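Local coordinates for protein manganese-dependent inorganic pyrophosphatase (Methanocaldococcus jannaschii, PDB 2EB0) that catalyses the hydrolysis of inorganic diphosphate to two phosphates, using two manganese ions per subunit, as a family II (class C) pyrophosphatase with DHH and DHHA2 domains, at residues P10-I15 with L141-S146; N36-F41 with M181-A186; R44-M49 with A137-S142; K104-T109 with T155-D160; T148-S153 with N175-G180. All coordinates share one frame; numbering follows the deposited sequence.

Overall arrangement
Helix 134-148 is shared by interactions 1 and 3, and the other three border it. Interaction 1 sets that helix against the start of helix 12-25 and holds Asp11 and Asp13, ligands of the two manganese ions. Interaction 2, its centre about 10 Å away, reaches it through Glu38, whose OE2 is hydrogen-bonded to Thr12 and Ser146. Interaction 4, with its centre about 12 Å from that of interaction 1, also borders the metal site: Thr109 N lies 2.8 Å from Asp13 OD1. Interaction 3 shares Leu141 and Ser142 with interaction 1. Interaction 5 takes up the chain where helix 134-148 ends, and its Phe179 also packs on Phe41 and Phe46. Interactions 2 and 4 do not touch, their nearest atoms being about 10 Å apart.

Interaction 1. Residues P10-I15 with L141-S146; sequences PDTDSI and LSAIIS. With MN (manganese (II) ion), chain F; MN (manganese (II) ion), chain E.
Thr12 and Asp13, in the first turn of helix 12-25, pack on Ala143 and Ser146 of helix 134-148, a buried helix-to-helix contact of the DHH domain beside its two-manganese centre. The methyl CG2 of Thr12 lies on the other helix's backbone, 3.9 Å from Ala143 CA. Its hydroxyl bonds to Glu38 OE2, the acceptor it shares with Ser146 OG. Alongside, Ala143 CB meets the carboxylate of Asp13, 3.7 Å from OD2. With CG anti to the backbone N (chi1 -169°), Asp13 sends this carboxylate past the alanine, and OD1 binds one manganese ion at 2.1 Å and also accepts from Thr109 N; Asp66, His88 and Asp147 are the other protein ligands of that ion. Asp11 is the N-cap of helix 12-25. Its CG sits between the backbone N and the carbonyl carbon (chi1 48°), where OD1 takes a nearly straight bond from Ser14 N (2.9 Å, 169°). OD2 of the same carboxylate binds the second manganese ion at 2.3 Å, together with His7 and Asp66, and the cap restricts how this ligand can turn. Between the helices a single water accepts from Asp13 N at 2.8 Å and donates to Ser146 OG at 2.9 Å.

Interaction 2. Residues N36-F41 with M181-A186; sequences NPETEF and MEILKA
Glu38 lays its CB and CG over the methyl of Ala186, with CB 3.8 Å from Ala186 CB. From there its chain, with CG anti to the backbone N (chi1 173°) and extended beyond, runs obliquely past Ile183, whose CG2 comes to 3.9 Å from Glu38 OE1. The two helical segments, 37-41 and 181-186, run roughly antiparallel at 143°, joining helix 37-45 of the DHH domain to helix 176-188, which leads into the DHHA2 part of the chain. One turn on from Glu38, Phe41 crosses Glu182 at about a right angle: the ring atom CZ touches Glu182 CG at 3.7 Å. Bent at chi2, Glu182 carries its carboxylate away from the contact, the plane of that group standing 78° from the ring. Ile183 CG1 reaches the Phe41 ring at its edge, 4.3 Å from CE2. A water accepts from Glu38 N and donates to Ala186 O. Glu38 OE1 forms a salt bridge with Lys187, one residue further along helix 176-188, and OE2 is hydrogen-bonded to the hydroxyls of Thr12 and Ser146. Van der Waals packing and a water bridge thus join the segments themselves, while the buried charge of Glu38 ties the same two helices through Lys187.

Interaction 3. Residues R44-M49 with A137-S142; sequences RKFGVM and AGLLLS
The ring of Phe46 lies flat on Gly138, a CH-pi contact in which Gly138 CA stands 3.5 Å from the ring centroid and 16° off its normal. It packs the end of helix 37-45 on helix 134-148 within the DHH domain. This is the tight part: a CB on Gly138 would fall against Phe46 CE2, so the ring can lie on the backbone because Gly138 has no side chain. CG of Phe46 is anti to its carbonyl carbon (chi1 -61°), a torsion that swings the ring over the helix, while Lys45 CG covers the opposite face near the rim. Lys45 goes on to a cation-pi contact with Phe179. The neighbouring apolar touches are less close. Val48 and Leu139 meet tip to tip, Val48 CG1 to Leu139 CD1 at 3.9 Å, and Leu139 CD2 comes within 4.1 Å of Phe46 CD1. Toward solvent the chain turns away: Gly47, with positive phi, is the C-prime residue of a Schellman motif that ends helix 37-45, and it is exposed, as are Arg44 and Met49. Ser142 OG, 3.3 Å from Phe46 CE1, donates to Gly138 O at 2.6 Å, reaching that oxygen from the face opposite Ser142 N.

Interaction 4. Residues K104-T109 with T155-D160; sequences KPVGST and TTTDLD
Gly107 N donates to Asp160 OD2 at 2.9 Å, meeting it on the syn side 17° out of the carboxylate plane, and bonds weakly to OD1 as well. The contact joins the loop after strand 100-103, with an inverse gamma turn centred on Pro105, to the N-terminal end of helix 158-171. OD2 is gripped by two further donors: Thr157 N, at the N-cap position, on the anti lone pair at 2.7 Å, and Thr157 OG1 from above the plane at 2.6 Å. OD1 also bonds to Thr111. Asp160 CG is anti to the carbonyl carbon (chi1 -65°), which turns the carboxylate back toward the N-cap. With an alanine here, Gly107 N and both Thr157 donors would probably be left without their common acceptor, and the loop would be freer to shift. Two waters flank this core, one donating to Pro105 O and Thr155 O, the other joining Gly107 O to Thr155 OG1, which also bonds to Ser153 OG. Nearby, Val106 O accepts from the manganese ligand His88, placing the loop beside the metal site. Farther out, Val106 CG1 packs across Thr157 OG1 at 3.6 Å and obliquely on Leu159 CD1 at 3.9 Å. Lys104 packs on Leu124 of the second subunit, and its NZ lies 3.7 Å from Leu159 CD1.

Interaction 5. Residues T148-S153 with N175-G180; sequences TVLFKS and NIEEFG
Leu150 spreads its two methyls on the carboxylate of Glu177 and sets its branch point against the glycine one turn on. Leu150 CD1 lies 3.6 Å from Glu177 OE1, and Leu150 CD2 lies 3.7 Å from Glu177 OE2. The fit at Gly180 is close, with Leu150 CG 4.0 Å from Gly180 CA, since a CB there would run into Leu150 CG. Glu177 starts out across the contact rather than into it; the bend at chi2 (-52°) folds its carboxylate back, obliquely over the leucine. These touches are van der Waals contacts between methyls and carboxylate oxygens. An alanine in place of Leu150 is likely to open a gap between Gly180 and the Glu177 carboxylate, setting the latter free to turn. The leucine is delivered by the end of helix 134-148, a Schellman motif with Val149 as C-prime, in which Val149 N bonds to Ser146 O and Leu150 N to Ile145 O. Just upstream lies Asp147, a manganese ligand. Positive phi continues through Leu150 and Phe151, and an ST motif holds the turn, Thr148 OG1 accepting from Phe151 N at 2.9 Å (155°). Phe151 crosses Ile176 at about a right angle, and its ring edge meets Ile176 CG2, 4.1 Å from CE1. Helix 176-188 begins at this isoleucine, and the preceding Asn175 OD1 caps Glu178 N at 2.6 Å, the donor tilted 34° from the carbonyl plane.

Interaction 1. Residues P10-I15 with L141-S146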
# COMPACT_ATOMS: atom_id res chain seq x y z
N PRO B 10 -13.19 -8.75 -14.90
CA PRO B 10 -12.51 -7.56 -15.43
C PRO B 10 -13.38 -6.49 -16.08
O PRO B 10 -14.30 -6.78 -16.84
CB PRO B 10 -11.51 -8.16 -16.41
CG PRO B 10 -12.25 -9.35 -16.95
CD PRO B 10 -12.81 -9.95 -15.68
N ASP B 11 -13.08 -5.24 -15.76
CA ASP B 11 -13.78 -4.13 -16.39
C ASP B 11 -12.74 -3.52 -17.32
O ASP B 11 -11.60 -4.01 -17.39
CB ASP B 11 -14.24 -3.09 -15.37
CG ASP B 11 -13.15 -2.71 -14.40
OD1 ASP B 11 -11.95 -2.85 -14.75
OD2 ASP B 11 -13.49 -2.27 -13.29
N THR B 12 -13.12 -2.47 -18.03
CA THR B 12 -12.21 -1.82 -18.97
C THR B 12 -10.92 -1.32 -18.34
O THR B 12 -9.87 -1.42 -18.96
CB THR B 12 -12.91 -0.66 -19.68
OG1 THR B 12 -13.98 -1.19 -20.47
CG2 THR B 12 -11.94 0.10 -20.57
N ASP B 13 -11.00 -0.78 -17.12
CA ASP B 13 -9.80 -0.27 -16.46
C ASP B 13 -8.81 -1.41 -16.28
O ASP B 13 -7.64 -1.29 -16.63
CB ASP B 13 -10.13 0.34 -15.08
CG ASP B 13 -8.95 1.12 -14.49
OD1 ASP B 13 -8.91 1.29 -13.26
OD2 ASP B 13 -8.07 1.56 -15.24
N SER B 14 -9.29 -2.54 -15.75
CA SER B 14 -8.47 -3.72 -15.54
C SER B 14 -7.79 -4.24 -16.81
O SER B 14 -6.64 -4.66 -16.78
CB SER B 14 -9.31 -4.85 -14.93
OG SER B 14 -9.19 -4.89 -13.52
N ILE B 15 -8.53 -4.22 -17.92
CA ILE B 15 -8.02 -4.71 -19.20
C ILE B 15 -7.02 -3.74 -19.81
O ILE B 15 -5.90 -4.13 -20.12
CB ILE B 15 -9.19 -4.97 -20.18
CG1 ILE B 15 -10.08 -6.10 -19.63
CG2 ILE B 15 -8.67 -5.32 -21.57
CD1 ILE B 15 -9.37 -7.44 -19.52
N LEU B 141 -7.74 6.25 -22.17
CA LEU B 141 -8.81 7.22 -22.22
C LEU B 141 -10.12 6.53 -21.88
O LEU B 141 -10.89 7.01 -21.05
CB LEU B 141 -8.92 7.82 -23.62
CG LEU B 141 -10.15 8.71 -23.85
CD1 LEU B 141 -10.26 9.75 -22.74
CD2 LEU B 141 -10.04 9.38 -25.21
N SER B 142 -10.37 5.41 -22.54
CA SER B 142 -11.60 4.65 -22.31
C SER B 142 -11.69 4.20 -20.86
O SER B 142 -12.75 4.26 -20.24
CB SER B 142 -11.62 3.42 -23.23
OG SER B 142 -11.38 3.80 -24.57
N ALA B 143 -10.56 3.76 -20.31
CA ALA B 143 -10.51 3.29 -18.93
C ALA B 143 -10.90 4.41 -17.98
O ALA B 143 -11.68 4.19 -17.06
CB ALA B 143 -9.10 2.79 -18.60
N ILE B 144 -10.37 5.61 -18.21
CA ILE B 144 -10.69 6.73 -17.35
C ILE B 144 -12.18 7.05 -17.42
O ILE B 144 -12.85 7.15 -16.39
CB ILE B 144 -9.86 7.99 -17.73
CG1 ILE B 144 -8.37 7.68 -17.55
CG2 ILE B 144 -10.25 9.16 -16.85
CD1 ILE B 144 -7.44 8.86 -17.76
N ILE B 145 -12.71 7.18 -18.63
CA ILE B 145 -14.12 7.47 -18.81
C ILE B 145 -14.99 6.38 -18.18
O ILE B 145 -15.99 6.67 -17.54
CB ILE B 145 -14.48 7.57 -20.31
CG1 ILE B 145 -13.90 8.86 -20.89
CG2 ILE B 145 -16.00 7.50 -20.49
CD1 ILE B 145 -13.92 8.92 -22.40
N SER B 146 -14.59 5.13 -18.38
CA SER B 146 -15.35 4.01 -17.85
C SER B 146 -15.38 4.01 -16.34
O SER B 146 -16.44 3.91 -15.73
CB SER B 146 -14.74 2.70 -18.34
OG SER B 146 -15.33 1.61 -17.64
MN MN F . -11.68 -2.42 -11.95
MN MN E . -10.35 0.70 -11.79
O HOH W 1 -13.36 0.27 -15.93

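Interaction 2. Residues N36-F41 with M181-A186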
# COMPACT_ATOMS: atom_id res chain seq x y z
N ASN B 36 -16.30 -7.74 -20.72
CA ASN B 36 -17.69 -7.30 -20.82
C ASN B 36 -17.93 -6.57 -22.15
O ASN B 36 -16.98 -6.26 -22.88
CB ASN B 36 -18.06 -6.39 -19.64
CG ASN B 36 -17.30 -5.08 -19.64
OD1 ASN B 36 -17.00 -4.52 -20.70
ND2 ASN B 36 -16.99 -4.58 -18.45
N PRO B 37 -19.20 -6.30 -22.49
CA PRO B 37 -19.53 -5.60 -23.74
C PRO B 37 -18.80 -4.27 -23.94
O PRO B 37 -18.33 -3.95 -25.03
CB PRO B 37 -21.05 -5.41 -23.64
CG PRO B 37 -21.48 -6.60 -22.84
CD PRO B 37 -20.43 -6.66 -21.75
N GLU B 38 -18.69 -3.49 -22.87
CA GLU B 38 -18.03 -2.19 -22.94
C GLU B 38 -16.57 -2.31 -23.36
O GLU B 38 -16.09 -1.56 -24.21
CB GLU B 38 -18.09 -1.50 -21.57
CG GLU B 38 -17.28 -0.22 -21.49
CD GLU B 38 -16.98 0.19 -20.06
OE1 GLU B 38 -17.92 0.54 -19.32
OE2 GLU B 38 -15.80 0.14 -19.67
N THR B 39 -15.86 -3.25 -22.77
CA THR B 39 -14.46 -3.45 -23.07
C THR B 39 -14.29 -3.98 -24.50
O THR B 39 -13.41 -3.53 -25.24
CB THR B 39 -13.83 -4.42 -22.05
OG1 THR B 39 -14.21 -4.01 -20.73
CG2 THR B 39 -12.32 -4.42 -22.17
N GLU B 40 -15.15 -4.91 -24.88
CA GLU B 40 -15.09 -5.46 -26.24
C GLU B 40 -15.19 -4.29 -27.22
O GLU B 40 -14.42 -4.19 -28.17
CB GLU B 40 -16.24 -6.44 -26.47
CG GLU B 40 -16.30 -6.98 -27.88
CD GLU B 40 -17.41 -8.01 -28.05
OE1 GLU B 40 -17.68 -8.40 -29.20
OE2 GLU B 40 -17.99 -8.42 -27.02
N PHE B 41 -16.13 -3.40 -26.95
CA PHE B 41 -16.36 -2.22 -27.77
C PHE B 41 -15.08 -1.37 -27.84
O PHE B 41 -14.62 -1.01 -28.93
CB PHE B 41 -17.51 -1.41 -27.16
CG PHE B 41 -17.60 0.01 -27.66
CD1 PHE B 41 -17.80 0.28 -29.00
CD2 PHE B 41 -17.53 1.07 -26.76
CE1 PHE B 41 -17.93 1.59 -29.46
CE2 PHE B 41 -17.65 2.38 -27.19
CZ PHE B 41 -17.85 2.65 -28.55
N MET B 181 -20.56 9.06 -24.09
CA MET B 181 -21.96 8.67 -24.14
C MET B 181 -22.05 7.22 -24.62
O MET B 181 -22.84 6.43 -24.11
CB MET B 181 -22.75 9.59 -25.07
CG MET B 181 -24.23 9.22 -25.17
SD MET B 181 -25.01 8.98 -23.54
CE MET B 181 -25.30 10.70 -23.03
N GLU B 182 -21.21 6.89 -25.60
CA GLU B 182 -21.16 5.54 -26.16
C GLU B 182 -20.79 4.54 -25.06
O GLU B 182 -21.43 3.50 -24.90
CB GLU B 182 -20.12 5.49 -27.29
CG GLU B 182 -20.70 4.99 -28.59
CD GLU B 182 -22.01 5.67 -28.93
OE1 GLU B 182 -21.98 6.86 -29.28
OE2 GLU B 182 -23.06 5.01 -28.82
N ILE B 183 -19.75 4.87 -24.31
CA ILE B 183 -19.32 4.01 -23.22
C ILE B 183 -20.47 3.85 -22.22
O ILE B 183 -20.72 2.75 -21.74
CB ILE B 183 -18.05 4.59 -22.54
CG1 ILE B 183 -16.86 4.43 -23.50
CG2 ILE B 183 -17.80 3.89 -21.22
CD1 ILE B 183 -15.55 4.97 -22.99
N LEU B 184 -21.18 4.94 -21.93
CA LEU B 184 -22.29 4.86 -20.99
C LEU B 184 -23.40 3.98 -21.54
O LEU B 184 -24.08 3.28 -20.79
CB LEU B 184 -22.86 6.26 -20.67
CG LEU B 184 -21.95 7.25 -19.96
CD1 LEU B 184 -22.77 8.47 -19.54
CD2 LEU B 184 -21.32 6.61 -18.73
N LYS B 185 -23.59 4.00 -22.86
CA LYS B 185 -24.62 3.16 -23.46
C LYS B 185 -24.15 1.71 -23.44
O LYS B 185 -24.96 0.78 -23.46
CB LYS B 185 -24.92 3.62 -24.89
CG LYS B 185 -25.66 4.96 -24.94
CD LYS B 185 -26.17 5.26 -26.34
CE LYS B 185 -26.99 6.54 -26.36
NZ LYS B 185 -27.70 6.74 -27.66
N ALA B 186 -22.84 1.52 -23.39
CA ALA B 186 -22.25 0.19 -23.35
C ALA B 186 -22.48 -0.46 -21.98
O ALA B 186 -22.76 -1.65 -21.89
CB ALA B 186 -20.75 0.25 -23.66
O HOH W 2 -20.67 -3.30 -20.78

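Interaction 3. Residues R44-M49 with A137-S142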
# COMPACT_ATOMS: atom_id res chain seq x y z
N ARG B 44 -12.15 -3.26 -29.77
CA ARG B 44 -12.41 -3.23 -31.21
C ARG B 44 -12.17 -1.81 -31.74
O ARG B 44 -11.58 -1.63 -32.80
CB ARG B 44 -13.85 -3.66 -31.49
CG ARG B 44 -14.29 -3.40 -32.93
CD ARG B 44 -15.70 -3.88 -33.21
NE ARG B 44 -15.79 -5.34 -33.30
CZ ARG B 44 -16.16 -6.13 -32.30
NH1 ARG B 44 -16.48 -5.62 -31.12
NH2 ARG B 44 -16.21 -7.45 -32.49
N LYS B 45 -12.62 -0.82 -30.99
CA LYS B 45 -12.48 0.56 -31.42
C LYS B 45 -11.04 0.97 -31.72
O LYS B 45 -10.78 1.60 -32.74
CB LYS B 45 -13.07 1.51 -30.37
CG LYS B 45 -13.04 2.97 -30.76
CD LYS B 45 -13.90 3.78 -29.81
CE LYS B 45 -14.07 5.21 -30.28
NZ LYS B 45 -12.87 6.03 -30.03
N PHE B 46 -10.11 0.61 -30.85
CA PHE B 46 -8.73 0.99 -31.08
C PHE B 46 -7.85 -0.07 -31.70
O PHE B 46 -6.63 0.05 -31.67
CB PHE B 46 -8.11 1.51 -29.78
CG PHE B 46 -8.82 2.71 -29.24
CD1 PHE B 46 -9.78 2.58 -28.24
CD2 PHE B 46 -8.58 3.97 -29.78
CE1 PHE B 46 -10.50 3.69 -27.80
CE2 PHE B 46 -9.30 5.08 -29.34
CZ PHE B 46 -10.26 4.94 -28.34
N GLY B 47 -8.48 -1.09 -32.28
CA GLY B 47 -7.74 -2.16 -32.92
C GLY B 47 -6.72 -2.82 -32.03
O GLY B 47 -5.60 -3.10 -32.45
N VAL B 48 -7.11 -3.09 -30.79
CA VAL B 48 -6.23 -3.74 -29.82
C VAL B 48 -6.73 -5.15 -29.52
O VAL B 48 -7.91 -5.37 -29.31
CB VAL B 48 -6.18 -2.92 -28.50
CG1 VAL B 48 -5.37 -3.67 -27.44
CG2 VAL B 48 -5.55 -1.54 -28.77
N MET B 49 -5.81 -6.11 -29.52
CA MET B 49 -6.16 -7.50 -29.25
C MET B 49 -6.47 -7.75 -27.77
O MET B 49 -5.88 -7.13 -26.88
CB MET B 49 -5.02 -8.42 -29.68
CG MET B 49 -4.58 -8.22 -31.14
SD MET B 49 -5.93 -8.41 -32.33
CE MET B 49 -6.34 -6.68 -32.65
N ALA B 137 -3.29 4.91 -26.15
CA ALA B 137 -3.74 6.15 -25.51
C ALA B 137 -5.27 6.10 -25.46
O ALA B 137 -5.89 6.59 -24.51
CB ALA B 137 -3.28 7.36 -26.31
N GLY B 138 -5.86 5.49 -26.49
CA GLY B 138 -7.30 5.36 -26.56
C GLY B 138 -7.83 4.45 -25.47
O GLY B 138 -8.92 4.69 -24.95
N LEU B 139 -7.09 3.40 -25.12
CA LEU B 139 -7.53 2.48 -24.07
C LEU B 139 -7.50 3.16 -22.71
O LEU B 139 -8.42 3.00 -21.91
CB LEU B 139 -6.65 1.23 -23.99
CG LEU B 139 -6.55 0.24 -25.15
CD1 LEU B 139 -5.85 -1.00 -24.62
CD2 LEU B 139 -7.92 -0.12 -25.71
N LEU B 140 -6.43 3.90 -22.45
CA LEU B 140 -6.29 4.60 -21.18
C LEU B 140 -7.43 5.59 -21.05
O LEU B 140 -8.01 5.75 -19.98
CB LEU B 140 -4.96 5.34 -21.11
CG LEU B 140 -3.68 4.50 -21.06
CD1 LEU B 140 -2.48 5.44 -20.89
CD2 LEU B 140 -3.76 3.49 -19.92
N LEU B 141 -7.74 6.25 -22.17
CA LEU B 141 -8.81 7.22 -22.22
C LEU B 141 -10.12 6.53 -21.88
O LEU B 141 -10.89 7.01 -21.05
CB LEU B 141 -8.92 7.82 -23.62
CG LEU B 141 -10.15 8.71 -23.85
CD1 LEU B 141 -10.26 9.75 -22.74
CD2 LEU B 141 -10.04 9.38 -25.21
N SER B 142 -10.37 5.41 -22.54
CA SER B 142 -11.60 4.65 -22.31
C SER B 142 -11.69 4.20 -20.86
O SER B 142 -12.75 4.26 -20.24
CB SER B 142 -11.62 3.42 -23.23
OG SER B 142 -11.38 3.80 -24.57

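Interaction 4. Residues K104-T109 with T155-D160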
# COMPACT_ATOMS: atom_id res chain seq x y z
N LYS B 104 -2.89 5.53 -6.06
CA LYS B 104 -3.34 6.90 -5.83
C LYS B 104 -4.85 6.87 -5.79
O LYS B 104 -5.48 6.17 -6.59
CB LYS B 104 -2.88 7.83 -6.96
CG LYS B 104 -1.38 8.02 -7.06
CD LYS B 104 -0.97 8.89 -8.26
CE LYS B 104 -0.86 10.38 -7.91
NZ LYS B 104 -2.16 11.07 -7.76
N PRO B 105 -5.46 7.61 -4.86
CA PRO B 105 -6.92 7.57 -4.83
C PRO B 105 -7.57 8.42 -5.93
O PRO B 105 -8.21 9.43 -5.65
CB PRO B 105 -7.25 8.06 -3.42
CG PRO B 105 -6.14 9.04 -3.13
CD PRO B 105 -4.90 8.35 -3.71
N VAL B 106 -7.38 8.02 -7.19
CA VAL B 106 -7.97 8.73 -8.33
C VAL B 106 -9.10 7.91 -8.96
O VAL B 106 -9.50 6.87 -8.44
CB VAL B 106 -6.93 9.05 -9.42
CG1 VAL B 106 -6.03 10.18 -8.95
CG2 VAL B 106 -6.11 7.81 -9.75
N GLY B 107 -9.61 8.39 -10.10
CA GLY B 107 -10.70 7.71 -10.76
C GLY B 107 -10.40 6.36 -11.37
O GLY B 107 -11.30 5.53 -11.50
N SER B 108 -9.15 6.12 -11.75
CA SER B 108 -8.82 4.85 -12.37
C SER B 108 -7.35 4.54 -12.36
O SER B 108 -6.51 5.43 -12.21
CB SER B 108 -9.29 4.83 -13.83
OG SER B 108 -8.43 5.62 -14.63
N THR B 109 -7.04 3.26 -12.54
CA THR B 109 -5.66 2.81 -12.58
C THR B 109 -5.01 3.43 -13.82
O THR B 109 -3.81 3.75 -13.81
CB THR B 109 -5.58 1.28 -12.66
OG1 THR B 109 -6.26 0.71 -11.53
CG2 THR B 109 -4.13 0.82 -12.68
N THR B 155 -15.17 9.68 -7.45
CA THR B 155 -13.76 9.30 -7.45
C THR B 155 -13.05 10.19 -8.46
O THR B 155 -11.82 10.32 -8.44
CB THR B 155 -13.55 7.85 -7.90
OG1 THR B 155 -14.22 7.64 -9.15
CG2 THR B 155 -14.06 6.88 -6.85
N THR B 156 -13.84 10.79 -9.34
CA THR B 156 -13.28 11.67 -10.36
C THR B 156 -12.51 12.79 -9.69
O THR B 156 -13.01 13.42 -8.76
CB THR B 156 -14.37 12.31 -11.23
OG1 THR B 156 -15.17 11.30 -11.84
CG2 THR B 156 -13.73 13.18 -12.30
N THR B 157 -11.29 13.02 -10.16
CA THR B 157 -10.45 14.09 -9.66
C THR B 157 -9.99 14.90 -10.87
O THR B 157 -10.19 14.49 -12.02
CB THR B 157 -9.20 13.54 -8.92
OG1 THR B 157 -8.41 12.77 -9.83
CG2 THR B 157 -9.61 12.67 -7.74
N ASP B 158 -9.39 16.06 -10.59
CA ASP B 158 -8.91 16.94 -11.65
C ASP B 158 -7.91 16.20 -12.51
O ASP B 158 -7.87 16.38 -13.72
CB ASP B 158 -8.26 18.20 -11.05
CG ASP B 158 -9.27 19.15 -10.43
OD1 ASP B 158 -8.84 20.16 -9.83
OD2 ASP B 158 -10.49 18.90 -10.55
N LEU B 159 -7.11 15.36 -11.87
CA LEU B 159 -6.10 14.58 -12.58
C LEU B 159 -6.77 13.73 -13.65
O LEU B 159 -6.31 13.68 -14.79
CB LEU B 159 -5.33 13.68 -11.60
CG LEU B 159 -3.92 13.23 -12.01
CD1 LEU B 159 -3.43 12.12 -11.07
CD2 LEU B 159 -3.93 12.71 -13.43
N ASP B 160 -7.86 13.06 -13.29
CA ASP B 160 -8.58 12.22 -14.23
C ASP B 160 -8.96 13.02 -15.48
O ASP B 160 -8.75 12.57 -16.61
CB ASP B 160 -9.85 11.65 -13.57
CG ASP B 160 -9.53 10.68 -12.42
OD1 ASP B 160 -9.03 9.56 -12.68
OD2 ASP B 160 -9.77 11.04 -11.24
O HOH W 3 -10.91 9.53 -5.92
O HOH W 4 -13.39 5.08 -9.67

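Interaction 5. Residues T148-S153 with N175-G180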
# COMPACT_ATOMS: atom_id res chain seq x y z
N THR B 148 -14.75 6.45 -14.17
CA THR B 148 -15.35 7.62 -13.56
C THR B 148 -16.80 7.78 -14.00
O THR B 148 -17.51 8.64 -13.49
CB THR B 148 -14.57 8.90 -13.91
OG1 THR B 148 -14.56 9.10 -15.33
CG2 THR B 148 -13.16 8.79 -13.40
N VAL B 149 -17.25 6.94 -14.93
CA VAL B 149 -18.61 7.04 -15.44
C VAL B 149 -18.74 8.44 -16.04
O VAL B 149 -19.64 9.21 -15.69
CB VAL B 149 -19.67 6.86 -14.33
CG1 VAL B 149 -21.05 6.73 -14.96
CG2 VAL B 149 -19.33 5.65 -13.47
N LEU B 150 -17.82 8.75 -16.94
CA LEU B 150 -17.78 10.04 -17.61
C LEU B 150 -17.67 11.18 -16.60
O LEU B 150 -18.42 12.16 -16.65
CB LEU B 150 -19.01 10.24 -18.49
CG LEU B 150 -18.75 10.81 -19.90
CD1 LEU B 150 -20.02 11.48 -20.40
CD2 LEU B 150 -17.62 11.82 -19.88
N PHE B 151 -16.73 11.04 -15.67
CA PHE B 151 -16.47 12.05 -14.66
C PHE B 151 -17.66 12.38 -13.75
O PHE B 151 -17.71 13.45 -13.15
CB PHE B 151 -15.97 13.33 -15.34
CG PHE B 151 -14.99 13.06 -16.44
CD1 PHE B 151 -15.31 13.36 -17.76
CD2 PHE B 151 -13.74 12.51 -16.16
CE1 PHE B 151 -14.40 13.10 -18.79
CE2 PHE B 151 -12.83 12.25 -17.17
CZ PHE B 151 -13.15 12.55 -18.49
N LYS B 152 -18.61 11.46 -13.65
CA LYS B 152 -19.78 11.69 -12.80
C LYS B 152 -19.53 11.14 -11.40
O LYS B 152 -20.02 11.69 -10.41
CB LYS B 152 -21.01 11.02 -13.42
CG LYS B 152 -21.37 11.59 -14.77
CD LYS B 152 -22.62 10.95 -15.34
CE LYS B 152 -23.03 11.67 -16.62
NZ LYS B 152 -24.35 11.21 -17.13
N SER B 153 -18.76 10.07 -11.31
CA SER B 153 -18.45 9.46 -10.03
C SER B 153 -17.61 10.37 -9.13
O SER B 153 -16.78 11.14 -9.61
CB SER B 153 -17.71 8.14 -10.24
OG SER B 153 -17.22 7.65 -9.01
N ASN B 175 -13.98 14.60 -29.47
CA ASN B 175 -15.07 14.88 -28.54
C ASN B 175 -15.21 13.79 -27.48
O ASN B 175 -15.83 12.76 -27.72
CB ASN B 175 -16.38 15.00 -29.32
CG ASN B 175 -17.52 15.55 -28.48
OD1 ASN B 175 -17.86 15.01 -27.43
ND2 ASN B 175 -18.12 16.64 -28.95
N ILE B 176 -14.65 14.04 -26.29
CA ILE B 176 -14.69 13.07 -25.20
C ILE B 176 -16.12 12.80 -24.73
O ILE B 176 -16.47 11.66 -24.39
CB ILE B 176 -13.86 13.56 -23.99
CG1 ILE B 176 -12.38 13.63 -24.35
CG2 ILE B 176 -14.07 12.63 -22.80
CD1 ILE B 176 -11.49 14.21 -23.24
N GLU B 177 -16.95 13.84 -24.72
CA GLU B 177 -18.33 13.71 -24.28
C GLU B 177 -19.14 12.75 -25.14
O GLU B 177 -19.93 11.97 -24.62
CB GLU B 177 -19.01 15.08 -24.27
CG GLU B 177 -18.48 16.00 -23.20
CD GLU B 177 -18.48 15.35 -21.83
OE1 GLU B 177 -19.56 14.89 -21.39
OE2 GLU B 177 -17.41 15.31 -21.19
N GLU B 178 -18.95 12.81 -26.45
CA GLU B 178 -19.67 11.93 -27.37
C GLU B 178 -19.19 10.50 -27.23
O GLU B 178 -19.99 9.57 -27.19
CB GLU B 178 -19.49 12.39 -28.82
CG GLU B 178 -20.22 13.67 -29.16
CD GLU B 178 -20.09 14.03 -30.62
OE1 GLU B 178 -20.73 15.01 -31.04
OE2 GLU B 178 -19.35 13.33 -31.34
N PHE B 179 -17.87 10.32 -27.16
CA PHE B 179 -17.30 8.99 -26.99
C PHE B 179 -17.79 8.41 -25.67
O PHE B 179 -18.16 7.24 -25.59
CB PHE B 179 -15.77 9.06 -27.02
CG PHE B 179 -15.10 7.75 -26.72
CD1 PHE B 179 -15.64 6.55 -27.18
CD2 PHE B 179 -13.92 7.71 -26.00
CE1 PHE B 179 -15.01 5.33 -26.93
CE2 PHE B 179 -13.27 6.49 -25.73
CZ PHE B 179 -13.82 5.30 -26.20
N GLY B 180 -17.81 9.26 -24.64
CA GLY B 180 -18.27 8.84 -23.32
C GLY B 180 -19.71 8.38 -23.32
O GLY B 180 -20.07 7.43 -22.63